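Local coordinates for protein similar to metal-dependent hydrolase (Staphylococcus aureus subsp. aureus Mu50, PDB 3ESH) that is probably a metal-dependent hydrolase of the metallo-beta-lactamase superfamily, though its substrate is not established, at residues V202-I207 with E234-Y239; N145-S150 with Y222-M227; G21-V26 with I44-H49; E73-N78 with T151-N156. One frame throughout, in Å; residues are numbered along the deposited sequence.

Contact 1 (V202-I207 with E234-Y239); sequences VHMGDI and ERMIPY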
loop_
_atom_site.group_PDB
_atom_site.type_symbol
_atom_site.label_atom_id
_atom_site.label_comp_id
_atom_site.label_asym_id
_atom_site.label_seq_id
_atom_site.Cartn_x
_atom_site.Cartn_y
_atom_site.Cartn_z
ATOM N N VAL A 202 18.173 23.039 12.380
ATOM C CA VAL A 202 17.793 21.776 11.786
ATOM C C VAL A 202 18.887 21.218 10.896
ATOM O O VAL A 202 19.614 21.958 10.239
ATOM C CB VAL A 202 16.497 21.910 10.956
ATOM C CG1 VAL A 202 16.731 22.826 9.767
ATOM C CG2 VAL A 202 16.019 20.535 10.507
ATOM N N HIS A 203 19.012 19.898 10.906
ATOM C CA HIS A 203 19.973 19.207 10.075
ATOM C C HIS A 203 19.145 18.225 9.269
ATOM O O HIS A 203 18.628 17.256 9.814
ATOM C CB HIS A 203 20.999 18.447 10.911
ATOM C CG HIS A 203 21.914 17.593 10.091
ATOM N ND1 HIS A 203 22.657 18.095 9.048
ATOM C CD2 HIS A 203 22.171 16.265 10.139
ATOM C CE1 HIS A 203 23.332 17.109 8.477
ATOM N NE2 HIS A 203 23.052 15.994 9.120
HETATM N N MSE A 204 19.012 18.483 7.974
HETATM C CA MSE A 204 18.227 17.619 7.107
HETATM C C MSE A 204 19.007 16.460 6.485
HETATM O O MSE A 204 18.574 15.871 5.496
HETATM C CB MSE A 204 17.533 18.469 6.040
HETATM C CG MSE A 204 16.302 19.121 6.612
HETATM SE SE MSE A 204 15.562 20.433 5.485
HETATM C CE MSE A 204 15.000 19.295 4.071
ATOM N N GLY A 205 20.147 16.116 7.089
ATOM C CA GLY A 205 20.937 15.014 6.570
ATOM C C GLY A 205 21.143 15.039 5.058
ATOM O O GLY A 205 21.258 16.102 4.463
ATOM N N ASP A 206 21.172 13.862 4.435
ATOM C CA ASP A 206 21.404 13.784 2.999
ATOM C C ASP A 206 20.213 14.137 2.111
ATOM O O ASP A 206 20.202 13.834 0.923
ATOM C CB ASP A 206 21.950 12.404 2.629
ATOM C CG ASP A 206 23.403 12.234 3.023
ATOM O OD1 ASP A 206 24.035 13.240 3.411
ATOM O OD2 ASP A 206 23.929 11.102 2.944
ATOM N N ILE A 207 19.217 14.787 2.696
ATOM C CA ILE A 207 18.048 15.214 1.954
ATOM C C ILE A 207 18.286 16.708 1.636
ATOM O O ILE A 207 17.528 17.338 0.900
ATOM C CB ILE A 207 16.739 14.953 2.783
ATOM C CG1 ILE A 207 15.744 14.191 1.924
ATOM C CG2 ILE A 207 16.100 16.245 3.241
ATOM C CD1 ILE A 207 16.312 12.945 1.307
ATOM N N GLU A 234 10.379 20.053 -0.578
ATOM C CA GLU A 234 9.391 21.042 -1.010
ATOM C C GLU A 234 8.635 21.651 0.166
ATOM O O GLU A 234 8.318 22.838 0.153
ATOM C CB GLU A 234 8.387 20.417 -1.983
ATOM C CG GLU A 234 7.188 21.314 -2.276
ATOM C CD GLU A 234 6.139 20.656 -3.168
ATOM O OE1 GLU A 234 5.658 19.565 -2.808
ATOM O OE2 GLU A 234 5.793 21.233 -4.221
ATOM N N ARG A 235 8.372 20.854 1.196
ATOM C CA ARG A 235 7.628 21.360 2.332
ATOM C C ARG A 235 8.458 21.827 3.525
ATOM O O ARG A 235 8.154 22.858 4.122
ATOM C CB ARG A 235 6.593 20.323 2.786
ATOM C CG ARG A 235 6.850 19.763 4.165
ATOM C CD ARG A 235 5.686 18.950 4.687
ATOM N NE ARG A 235 5.980 18.481 6.033
ATOM C CZ ARG A 235 6.859 17.527 6.322
ATOM N NH1 ARG A 235 7.530 16.924 5.345
ATOM N NH2 ARG A 235 7.087 17.197 7.588
HETATM N N MSE A 236 9.502 21.085 3.875
HETATM C CA MSE A 236 10.346 21.445 5.017
HETATM C C MSE A 236 11.099 22.761 4.868
HETATM O O MSE A 236 10.946 23.659 5.698
HETATM C CB MSE A 236 11.362 20.341 5.306
HETATM C CG MSE A 236 10.724 19.028 5.618
HETATM SE SE MSE A 236 12.116 17.755 6.038
HETATM C CE MSE A 236 11.127 16.851 7.375
ATOM N N ILE A 237 11.917 22.877 3.822
ATOM C CA ILE A 237 12.721 24.076 3.603
ATOM C C ILE A 237 11.959 25.404 3.698
ATOM O O ILE A 237 12.381 26.306 4.420
ATOM C CB ILE A 237 13.496 23.960 2.267
ATOM C CG1 ILE A 237 14.479 22.793 2.374
ATOM C CG2 ILE A 237 14.248 25.241 1.962
ATOM C CD1 ILE A 237 15.275 22.499 1.111
ATOM N N PRO A 238 10.832 25.545 2.983
ATOM C CA PRO A 238 10.105 26.814 3.084
ATOM C C PRO A 238 9.624 27.084 4.521
ATOM O O PRO A 238 9.620 28.222 4.986
ATOM C CB PRO A 238 8.939 26.622 2.110
ATOM C CG PRO A 238 9.528 25.720 1.061
ATOM C CD PRO A 238 10.287 24.711 1.898
ATOM N N TYR A 239 9.220 26.022 5.211
ATOM C CA TYR A 239 8.746 26.136 6.589
ATOM C C TYR A 239 9.876 26.534 7.534
ATOM O O TYR A 239 9.739 27.466 8.317
ATOM C CB TYR A 239 8.147 24.809 7.054
ATOM C CG TYR A 239 7.781 24.790 8.523
ATOM C CD1 TYR A 239 6.666 25.486 8.994
ATOM C CD2 TYR A 239 8.591 24.134 9.449
ATOM C CE1 TYR A 239 6.371 25.536 10.348
ATOM C CE2 TYR A 239 8.309 24.180 10.804
ATOM C CZ TYR A 239 7.197 24.882 11.250
ATOM O OH TYR A 239 6.926 24.937 12.603
#
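Met204 turns its side chain toward Met236 and Ile237, while its carbonyl O accepts the backbone N-H of Ile207 at 3.1 Å. That bond closes the turn leaving strand 199-203, with Gly205 at positive phi inside it. No hydrogen bond joins the two segments; they meet through three buried apolar side chains. Met204 and Met236 are both modelled as selenomethionine, long, unbranched chains that can bend to fit between a turn and a helix. Met204 bends at its last torsion (chi3 67°), which brings CE between two neighbours of the helix: Met236 SE at 3.8 Å and Ile237 CG1 at 3.9 Å. The two selenomethionines lie alongside one another, running in opposite senses, whereas Ile237 comes in roughly perpendicular to Met204, its CG1 also lying 4.1 Å from Met204 SE. In the metallo-beta-lactamase fold helices cover the outer faces of two stacked sheets, and here helix 226-242 packs against the end of strand 199-203. The turn then carries Asp206, which with His110 and His185 may form a metal site. Met204 also touches Phe240, and Met236 leans on Ile191 of the adjacent strand 190-196.

Contact 2 (N145-S150 with Y222-M227); sequences NIRSKS and YDDYPM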
loop_
_atom_site.group_PDB
_atom_site.type_symbol
_atom_site.label_atom_id
_atom_site.label_comp_id
_atom_site.label_asym_id
_atom_site.label_seq_id
_atom_site.Cartn_x
_atom_site.Cartn_y
_atom_site.Cartn_z
ATOM N N ASN A 145 20.166 -4.648 0.199
ATOM C CA ASN A 145 19.903 -5.246 -1.116
ATOM C C ASN A 145 21.130 -5.074 -2.037
ATOM O O ASN A 145 22.124 -4.507 -1.612
ATOM C CB ASN A 145 18.652 -4.599 -1.727
ATOM C CG ASN A 145 18.743 -3.079 -1.765
ATOM O OD1 ASN A 145 17.859 -2.365 -1.274
ATOM N ND2 ASN A 145 19.820 -2.578 -2.342
ATOM N N ILE A 146 21.061 -5.548 -3.287
ATOM C CA ILE A 146 22.215 -5.444 -4.197
ATOM C C ILE A 146 22.709 -4.040 -4.458
ATOM O O ILE A 146 23.832 -3.859 -4.931
ATOM C CB ILE A 146 21.993 -6.100 -5.581
ATOM C CG1 ILE A 146 20.734 -5.549 -6.242
ATOM C CG2 ILE A 146 22.014 -7.618 -5.438
ATOM C CD1 ILE A 146 20.547 -6.059 -7.665
ATOM N N ARG A 147 21.882 -3.048 -4.155
ATOM C CA ARG A 147 22.276 -1.667 -4.335
ATOM C C ARG A 147 22.790 -1.013 -3.046
ATOM O O ARG A 147 23.839 -0.382 -3.066
ATOM C CB ARG A 147 21.118 -0.834 -4.913
ATOM C CG ARG A 147 21.298 0.661 -4.718
ATOM C CD ARG A 147 20.467 1.484 -5.687
ATOM N NE ARG A 147 20.284 2.856 -5.221
ATOM C CZ ARG A 147 20.198 3.912 -6.021
ATOM N NH1 ARG A 147 20.290 3.747 -7.335
ATOM N NH2 ARG A 147 20.002 5.128 -5.507
ATOM N N SER A 148 22.071 -1.143 -1.934
ATOM C CA SER A 148 22.507 -0.505 -0.688
ATOM C C SER A 148 23.653 -1.250 -0.007
ATOM O O SER A 148 24.190 -0.811 1.006
ATOM C CB SER A 148 21.331 -0.324 0.293
ATOM O OG SER A 148 20.689 -1.541 0.616
ATOM N N LYS A 149 24.016 -2.378 -0.598
ATOM C CA LYS A 149 25.091 -3.222 -0.111
ATOM C C LYS A 149 26.377 -2.406 -0.189
ATOM O O LYS A 149 27.228 -2.462 0.706
ATOM C CB LYS A 149 25.191 -4.449 -1.011
ATOM C CG LYS A 149 26.381 -5.336 -0.777
ATOM C CD LYS A 149 26.781 -6.035 -2.070
ATOM C CE LYS A 149 25.614 -6.811 -2.688
ATOM N NZ LYS A 149 25.958 -7.474 -3.991
ATOM N N SER A 150 26.501 -1.633 -1.265
ATOM C CA SER A 150 27.685 -0.803 -1.470
ATOM C C SER A 150 27.961 0.221 -0.352
ATOM O O SER A 150 29.099 0.637 -0.180
ATOM C CB SER A 150 27.617 -0.109 -2.837
ATOM O OG SER A 150 26.501 0.745 -2.922
ATOM N N TYR A 222 21.911 9.158 -5.410
ATOM C CA TYR A 222 22.006 8.137 -4.360
ATOM C C TYR A 222 20.652 7.902 -3.717
ATOM O O TYR A 222 20.380 6.812 -3.204
ATOM C CB TYR A 222 22.993 8.563 -3.270
ATOM C CG TYR A 222 24.439 8.609 -3.708
ATOM C CD1 TYR A 222 25.088 7.464 -4.162
ATOM C CD2 TYR A 222 25.155 9.802 -3.683
ATOM C CE1 TYR A 222 26.418 7.503 -4.586
ATOM C CE2 TYR A 222 26.489 9.856 -4.103
ATOM C CZ TYR A 222 27.108 8.698 -4.554
ATOM O OH TYR A 222 28.410 8.745 -4.977
ATOM N N ASP A 223 19.806 8.929 -3.742
ATOM C CA ASP A 223 18.480 8.836 -3.151
ATOM C C ASP A 223 17.728 7.655 -3.743
ATOM O O ASP A 223 17.512 7.597 -4.947
ATOM C CB ASP A 223 17.710 10.143 -3.389
ATOM C CG ASP A 223 18.248 11.300 -2.558
ATOM O OD1 ASP A 223 19.471 11.367 -2.351
ATOM O OD2 ASP A 223 17.457 12.152 -2.116
ATOM N N ASP A 224 17.340 6.708 -2.893
ATOM C CA ASP A 224 16.619 5.538 -3.367
ATOM C C ASP A 224 15.191 5.881 -3.768
ATOM O O ASP A 224 14.608 5.221 -4.625
ATOM C CB ASP A 224 16.643 4.431 -2.313
ATOM C CG ASP A 224 18.046 3.882 -2.079
ATOM O OD1 ASP A 224 18.911 4.027 -2.978
ATOM O OD2 ASP A 224 18.298 3.295 -0.999
ATOM N N TYR A 225 14.629 6.921 -3.156
ATOM C CA TYR A 225 13.266 7.359 -3.471
ATOM C C TYR A 225 13.231 8.874 -3.683
ATOM O O TYR A 225 12.671 9.622 -2.879
ATOM C CB TYR A 225 12.304 6.954 -2.357
ATOM C CG TYR A 225 12.359 5.473 -2.049
ATOM C CD1 TYR A 225 13.283 4.967 -1.135
ATOM C CD2 TYR A 225 11.532 4.572 -2.719
ATOM C CE1 TYR A 225 13.391 3.606 -0.892
ATOM C CE2 TYR A 225 11.625 3.212 -2.488
ATOM C CZ TYR A 225 12.566 2.727 -1.566
ATOM O OH TYR A 225 12.674 1.361 -1.339
ATOM N N PRO A 226 13.850 9.344 -4.780
ATOM C CA PRO A 226 13.892 10.776 -5.105
ATOM C C PRO A 226 12.545 11.500 -5.041
ATOM O O PRO A 226 12.503 12.668 -4.671
ATOM C CB PRO A 226 14.513 10.796 -6.510
ATOM C CG PRO A 226 14.216 9.415 -7.046
ATOM C CD PRO A 226 14.471 8.548 -5.849
HETATM N N MSE A 227 11.448 10.831 -5.379
HETATM C CA MSE A 227 10.161 11.508 -5.334
HETATM C C MSE A 227 9.788 11.896 -3.888
HETATM O O MSE A 227 9.135 12.921 -3.657
HETATM C CB MSE A 227 9.054 10.632 -5.941
HETATM C CG MSE A 227 9.174 10.330 -7.417
HETATM SE SE MSE A 227 9.243 11.932 -8.553
HETATM C CE MSE A 227 11.067 11.944 -8.793
#
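Asp224 OD1 is gripped by two nitrogens of Arg147, NE at 2.9 Å and NH2 at 3.0 Å, in a salt bridge. The guanidinium comes side-on, yet both N-H groups converge on one oxygen rather than one on each, and the two planes stand 66° apart, far from the coplanar two-oxygen pairing. NE meets OD1 on the syn side but 33° out of the carboxylate plane; NH2 arrives almost in line with the C-O bond. Neither bond is straight, as expected where one acceptor serves two donors. NH2 also bonds weakly to Tyr222 O at 2.9 Å, and makes an ordinary hydrogen bond to Ala221 O just before it. The positive charge thus probably eases the closeness of Tyr222 O and Asp224 OD1, two acceptors 3.2 Å apart.

Arginine suits this place through length as well as charge: with CG opposite the backbone N (chi1 162°) and the chain extended to NE, it spans the distance from one loop to the other. Its own loop is tied at the base, where Ser150 OG donates to Arg147 O at 2.9 Å. Met227 of the third subunit packs on both Arg147 and Asp224. Between the gripped residues, Asp223 turns the other way and bonds Thr220 and His185 ND1, an arrangement consistent with a second-shell carboxylate orienting a histidine of the possible metal site in this metallo-beta-lactamase-like fold.

Contact 3 (G21-V26 with I44-H49); sequences GAMFGV and INLPTH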
loop_
_atom_site.group_PDB
_atom_site.type_symbol
_atom_site.label_atom_id
_atom_site.label_comp_id
_atom_site.label_asym_id
_atom_site.label_seq_id
_atom_site.Cartn_x
_atom_site.Cartn_y
_atom_site.Cartn_z
ATOM N N GLY A 21 28.419 14.201 -10.492
ATOM C CA GLY A 21 27.232 13.807 -11.220
ATOM C C GLY A 21 26.277 12.992 -10.372
ATOM O O GLY A 21 25.065 13.119 -10.492
ATOM N N ALA A 22 26.830 12.147 -9.511
ATOM C CA ALA A 22 26.005 11.301 -8.657
ATOM C C ALA A 22 25.401 12.093 -7.504
ATOM O O ALA A 22 24.302 11.775 -7.013
ATOM C CB ALA A 22 26.830 10.133 -8.122
HETATM N N MSE A 23 26.119 13.123 -7.070
HETATM C CA MSE A 23 25.635 13.959 -5.969
HETATM C C MSE A 23 24.610 14.990 -6.424
HETATM O O MSE A 23 23.977 15.626 -5.584
HETATM C CB MSE A 23 26.793 14.684 -5.281
HETATM C CG MSE A 23 27.693 13.804 -4.474
HETATM SE SE MSE A 23 26.821 13.056 -2.897
HETATM C CE MSE A 23 26.497 14.682 -1.983
ATOM N N PHE A 24 24.442 15.161 -7.737
ATOM C CA PHE A 24 23.490 16.155 -8.241
ATOM C C PHE A 24 22.438 15.606 -9.192
ATOM O O PHE A 24 21.613 16.346 -9.729
ATOM C CB PHE A 24 24.240 17.317 -8.894
ATOM C CG PHE A 24 24.893 18.241 -7.909
ATOM C CD1 PHE A 24 26.268 18.221 -7.717
ATOM C CD2 PHE A 24 24.124 19.129 -7.164
ATOM C CE1 PHE A 24 26.870 19.072 -6.795
ATOM C CE2 PHE A 24 24.709 19.983 -6.235
ATOM C CZ PHE A 24 26.086 19.959 -6.048
ATOM N N GLY A 25 22.480 14.294 -9.385
ATOM C CA GLY A 25 21.518 13.622 -10.220
ATOM C C GLY A 25 21.228 14.246 -11.570
ATOM O O GLY A 25 22.094 14.313 -12.435
ATOM N N VAL A 26 19.992 14.695 -11.750
ATOM C CA VAL A 26 19.548 15.275 -13.009
ATOM C C VAL A 26 20.124 16.640 -13.371
ATOM O O VAL A 26 20.066 17.042 -14.525
ATOM C CB VAL A 26 18.017 15.378 -13.056
ATOM C CG1 VAL A 26 17.409 14.013 -12.750
ATOM C CG2 VAL A 26 17.519 16.445 -12.075
ATOM N N ILE A 44 33.651 15.865 -6.074
ATOM C CA ILE A 44 33.526 17.081 -5.274
ATOM C C ILE A 44 33.892 16.674 -3.855
ATOM O O ILE A 44 33.682 15.525 -3.468
ATOM C CB ILE A 44 32.103 17.684 -5.297
ATOM C CG1 ILE A 44 31.131 16.783 -4.542
ATOM C CG2 ILE A 44 31.673 17.926 -6.748
ATOM C CD1 ILE A 44 29.768 17.406 -4.296
ATOM N N ASN A 45 34.442 17.605 -3.082
ATOM C CA ASN A 45 34.871 17.312 -1.728
ATOM C C ASN A 45 33.757 17.399 -0.707
ATOM O O ASN A 45 33.131 18.447 -0.548
ATOM C CB ASN A 45 36.000 18.247 -1.315
ATOM C CG ASN A 45 36.675 17.794 -0.048
ATOM O OD1 ASN A 45 37.248 16.706 -0.002
ATOM N ND2 ASN A 45 36.603 18.618 0.999
ATOM N N LEU A 46 33.529 16.296 0.004
ATOM C CA LEU A 46 32.488 16.238 1.011
ATOM C C LEU A 46 32.974 15.859 2.398
ATOM O O LEU A 46 33.221 14.684 2.683
ATOM C CB LEU A 46 31.396 15.243 0.610
ATOM C CG LEU A 46 30.525 15.509 -0.620
ATOM C CD1 LEU A 46 29.667 14.289 -0.847
ATOM C CD2 LEU A 46 29.660 16.755 -0.426
ATOM N N PRO A 47 33.121 16.850 3.287
ATOM C CA PRO A 47 33.570 16.542 4.641
ATOM C C PRO A 47 32.530 15.622 5.305
ATOM O O PRO A 47 31.347 15.653 4.956
ATOM C CB PRO A 47 33.594 17.908 5.331
ATOM C CG PRO A 47 33.851 18.846 4.214
ATOM C CD PRO A 47 33.018 18.303 3.081
ATOM N N THR A 48 32.988 14.806 6.248
ATOM C CA THR A 48 32.094 13.946 7.013
ATOM C C THR A 48 32.343 14.419 8.453
ATOM O O THR A 48 33.094 13.797 9.206
ATOM C CB THR A 48 32.455 12.453 6.853
ATOM O OG1 THR A 48 33.803 12.231 7.301
ATOM C CG2 THR A 48 32.337 12.023 5.394
ATOM N N HIS A 49 31.725 15.547 8.801
ATOM C CA HIS A 49 31.892 16.170 10.116
ATOM C C HIS A 49 30.690 16.038 11.053
ATOM O O HIS A 49 29.695 16.746 10.915
ATOM C CB HIS A 49 32.222 17.664 9.961
ATOM C CG HIS A 49 33.515 17.947 9.253
ATOM N ND1 HIS A 49 34.473 16.986 9.023
ATOM C CD2 HIS A 49 33.998 19.096 8.722
ATOM C CE1 HIS A 49 35.493 17.529 8.372
ATOM N NE2 HIS A 49 35.228 18.805 8.179
#
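The ends of Met23 and Leu46 meet head-on, and their aliphatic contact is the tightest between these segments: Met23 CE lies 3.4 Å from Leu46 CD1 and 4.1 Å from Leu46 CD2. The selenium of Met23 is 3.7 Å from Leu46 CD1. Folds at both chi2 (-67°) and chi3 curl the methyl of Met23, a selenomethionine, round to the leucine fork. Ile44 fills the neighbouring position. Its CG1 branch stands between the backbone N and the carbonyl carbon (chi1 69°), and the extended arm carries CD1 to within 4.2 Å of Met23 CB.

An aromatic contact adds to this. The same Ile44 CD1 approaches Phe24 CE1 obliquely at 4.2 Å, so one methyl serves two consecutive residues, Met23 and Phe24. The phenyl ring also has aromatic partners outside the pair: it stacks with His213 and meets Trp32 with the planes about 15° apart.

Several backbone groups bond outside the pair. Ile44 and Leu46 hydrogen-bond to Met18 and Thr16 of the antiparallel strand 15-19, and Met23 O accepts from His213. Strand 15-19 runs directly into helix 20-24, and the contact folds that short helix back on the two-stranded ribbon. With no polar bond between the segments, their association rests on shape and the burial of hydrocarbon, for which flexible Met23 and branched Ile44 and Leu46 are well suited.

Contact 4 (E73-N78 with T151-N156); sequences EKQLRN and TYWDKN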
loop_
_atom_site.group_PDB
_atom_site.type_symbol
_atom_site.label_atom_id
_atom_site.label_comp_id
_atom_site.label_asym_id
_atom_site.label_seq_id
_atom_site.Cartn_x
_atom_site.Cartn_y
_atom_site.Cartn_z
ATOM N N GLU A 73 42.527 0.239 2.352
ATOM C CA GLU A 73 43.420 1.083 1.575
ATOM C C GLU A 73 42.763 1.361 0.235
ATOM O O GLU A 73 42.861 2.463 -0.302
ATOM C CB GLU A 73 44.750 0.362 1.366
ATOM C CG GLU A 73 45.985 1.182 1.714
ATOM C CD GLU A 73 45.890 1.865 3.074
ATOM O OE1 GLU A 73 45.321 1.263 4.013
ATOM O OE2 GLU A 73 46.400 3.001 3.203
ATOM N N LYS A 74 42.076 0.355 -0.295
ATOM C CA LYS A 74 41.401 0.486 -1.568
ATOM C C LYS A 74 40.210 1.428 -1.448
ATOM O O LYS A 74 39.907 2.185 -2.373
ATOM C CB LYS A 74 40.930 -0.882 -2.053
ATOM C CG LYS A 74 40.405 -0.880 -3.470
ATOM C CD LYS A 74 40.090 -2.290 -3.932
ATOM C CE LYS A 74 39.609 -2.313 -5.373
ATOM N NZ LYS A 74 39.378 -3.710 -5.829
ATOM N N GLN A 75 39.528 1.382 -0.310
ATOM C CA GLN A 75 38.377 2.252 -0.109
ATOM C C GLN A 75 38.830 3.682 0.163
ATOM O O GLN A 75 38.193 4.625 -0.288
ATOM C CB GLN A 75 37.502 1.728 1.032
ATOM C CG GLN A 75 36.876 0.377 0.719
ATOM C CD GLN A 75 35.941 -0.103 1.802
ATOM O OE1 GLN A 75 36.289 -0.126 2.978
ATOM N NE2 GLN A 75 34.742 -0.499 1.407
ATOM N N LEU A 76 39.931 3.849 0.889
ATOM C CA LEU A 76 40.414 5.191 1.162
ATOM C C LEU A 76 40.698 5.887 -0.171
ATOM O O LEU A 76 40.327 7.042 -0.369
ATOM C CB LEU A 76 41.672 5.159 2.026
ATOM C CG LEU A 76 41.509 4.780 3.500
ATOM C CD1 LEU A 76 42.868 4.726 4.169
ATOM C CD2 LEU A 76 40.636 5.786 4.203
ATOM N N ARG A 77 41.341 5.182 -1.091
ATOM C CA ARG A 77 41.643 5.761 -2.392
ATOM C C ARG A 77 40.388 5.980 -3.248
ATOM O O ARG A 77 40.172 7.067 -3.781
ATOM C CB ARG A 77 42.634 4.877 -3.164
ATOM C CG ARG A 77 44.067 4.947 -2.666
ATOM C CD ARG A 77 45.041 4.532 -3.766
ATOM N NE ARG A 77 44.843 3.149 -4.186
ATOM C CZ ARG A 77 45.141 2.093 -3.436
ATOM N NH1 ARG A 77 45.657 2.264 -2.225
ATOM N NH2 ARG A 77 44.922 0.866 -3.897
ATOM N N ASN A 78 39.569 4.944 -3.387
ATOM C CA ASN A 78 38.357 5.044 -4.181
ATOM C C ASN A 78 37.398 6.118 -3.668
ATOM O O ASN A 78 36.616 6.672 -4.445
ATOM C CB ASN A 78 37.610 3.707 -4.202
ATOM C CG ASN A 78 38.445 2.572 -4.767
ATOM O OD1 ASN A 78 39.465 2.794 -5.422
ATOM N ND2 ASN A 78 38.003 1.341 -4.524
ATOM N N THR A 151 26.946 0.631 0.408
ATOM C CA THR A 151 27.195 1.568 1.516
ATOM C C THR A 151 26.874 1.021 2.910
ATOM O O THR A 151 27.398 1.513 3.903
ATOM C CB THR A 151 26.477 2.942 1.335
ATOM O OG1 THR A 151 25.101 2.744 0.987
ATOM C CG2 THR A 151 27.163 3.750 0.254
ATOM N N TYR A 152 26.016 0.010 2.991
ATOM C CA TYR A 152 25.706 -0.614 4.273
ATOM C C TYR A 152 26.694 -1.763 4.408
ATOM O O TYR A 152 26.570 -2.759 3.706
ATOM C CB TYR A 152 24.295 -1.173 4.292
ATOM C CG TYR A 152 23.213 -0.117 4.262
ATOM C CD1 TYR A 152 23.260 0.971 5.119
ATOM C CD2 TYR A 152 22.108 -0.245 3.428
ATOM C CE1 TYR A 152 22.233 1.904 5.152
ATOM C CE2 TYR A 152 21.066 0.681 3.462
ATOM C CZ TYR A 152 21.139 1.753 4.321
ATOM O OH TYR A 152 20.137 2.700 4.339
ATOM N N TRP A 153 27.672 -1.615 5.298
ATOM C CA TRP A 153 28.703 -2.632 5.471
ATOM C C TRP A 153 28.628 -3.383 6.779
ATOM O O TRP A 153 28.439 -2.765 7.829
ATOM C CB TRP A 153 30.096 -2.000 5.394
ATOM C CG TRP A 153 30.342 -1.074 4.235
ATOM C CD1 TRP A 153 29.723 -1.088 3.019
ATOM C CD2 TRP A 153 31.367 -0.083 4.148
ATOM N NE1 TRP A 153 30.307 -0.180 2.181
ATOM C CE2 TRP A 153 31.324 0.453 2.849
ATOM C CE3 TRP A 153 32.330 0.399 5.049
ATOM C CZ2 TRP A 153 32.205 1.452 2.418
ATOM C CZ3 TRP A 153 33.204 1.388 4.621
ATOM C CH2 TRP A 153 33.133 1.903 3.314
ATOM N N ASP A 154 28.787 -4.710 6.706
ATOM C CA ASP A 154 28.783 -5.575 7.891
ATOM C C ASP A 154 29.914 -5.070 8.770
ATOM O O ASP A 154 29.817 -5.035 9.998
ATOM C CB ASP A 154 29.093 -7.030 7.505
ATOM C CG ASP A 154 27.937 -7.713 6.807
ATOM O OD1 ASP A 154 28.169 -8.724 6.112
ATOM O OD2 ASP A 154 26.794 -7.246 6.967
ATOM N N LYS A 155 30.990 -4.673 8.101
ATOM C CA LYS A 155 32.179 -4.166 8.749
ATOM C C LYS A 155 31.888 -3.030 9.735
ATOM O O LYS A 155 32.726 -2.699 10.567
ATOM C CB LYS A 155 33.152 -3.700 7.674
ATOM C CG LYS A 155 34.474 -3.213 8.190
ATOM C CD LYS A 155 35.496 -3.126 7.062
ATOM C CE LYS A 155 35.131 -2.081 6.025
ATOM N NZ LYS A 155 36.242 -1.929 5.053
ATOM N N ASN A 156 30.695 -2.449 9.645
ATOM C CA ASN A 156 30.281 -1.338 10.508
ATOM C C ASN A 156 29.376 -1.735 11.672
ATOM O O ASN A 156 28.828 -0.871 12.348
ATOM C CB ASN A 156 29.569 -0.252 9.682
ATOM C CG ASN A 156 30.521 0.544 8.795
ATOM O OD1 ASN A 156 30.084 1.274 7.915
ATOM N ND2 ASN A 156 31.825 0.408 9.030
#
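Gln75 leaves its helix toward Trp153 and Lys155, and its amide makes the whole of its contact with them. From CB the chain first turns CG beside the backbone N (chi1 -65°), then runs out extended, so that the amide stands well clear of the helix. CD lies 3.8 Å from Trp153 CH2. Beyond it the group divides its work. NE2 rests over one face of the indole, towards the rim of the six-membered ring, 3.4 Å from CZ2 and 3.5 Å from CH2. With the amide and ring planes only 24° apart, the amide lies nearly flat over that part of the indole. OE1 instead accepts a hydrogen bond from Lys155 NZ at 2.7 Å, the donor tilted 31° from the carbonyl plane.

The contact joins helix 73-78 to the long loop between helix 135-142 and strand 164-167, at the surface of the metallo-beta-lactamase fold. The Trp153 ring also stacks with Phe111, next in sequence to His110 of the possible metal site. Thr151 O lies over the opposite face of the indole from Gln75, 3.6 Å above it, while NE1 donates to Ser150 O, which helps to fix the ring's rotation. Glutamine suits this place because its flat, polar end can lie on an aromatic face and still offer a carbonyl to a cation. Lys155, starting from a 3-10 turn, bends at chi3 and gives a second bond from NZ to Lys70 O.

Contacts 1 and 3 are buried and purely apolar, contact 1 with two bent selenomethionines and contact 3 with one, the first beside helix 226-242 and the other beside the 15-19/43-47 ribbon. Contact 2 is partly buried and joins its loops by charge, while contact 4 lies at the surface and relies on an amide, a ring and a lysine. Contacts 1 and 2 both use helix 226-242 and touch where Ile207 CD1 lies 3.7 Å from Asp223 OD2. Contact 3 meets contact 2 through Met23 SE, 3.4 Å from Tyr222 CE2, and both touch the third subunit. Contacts 2 and 4 draw on adjoining parts of one loop, though the centres of the two contacts are about 16 Å apart.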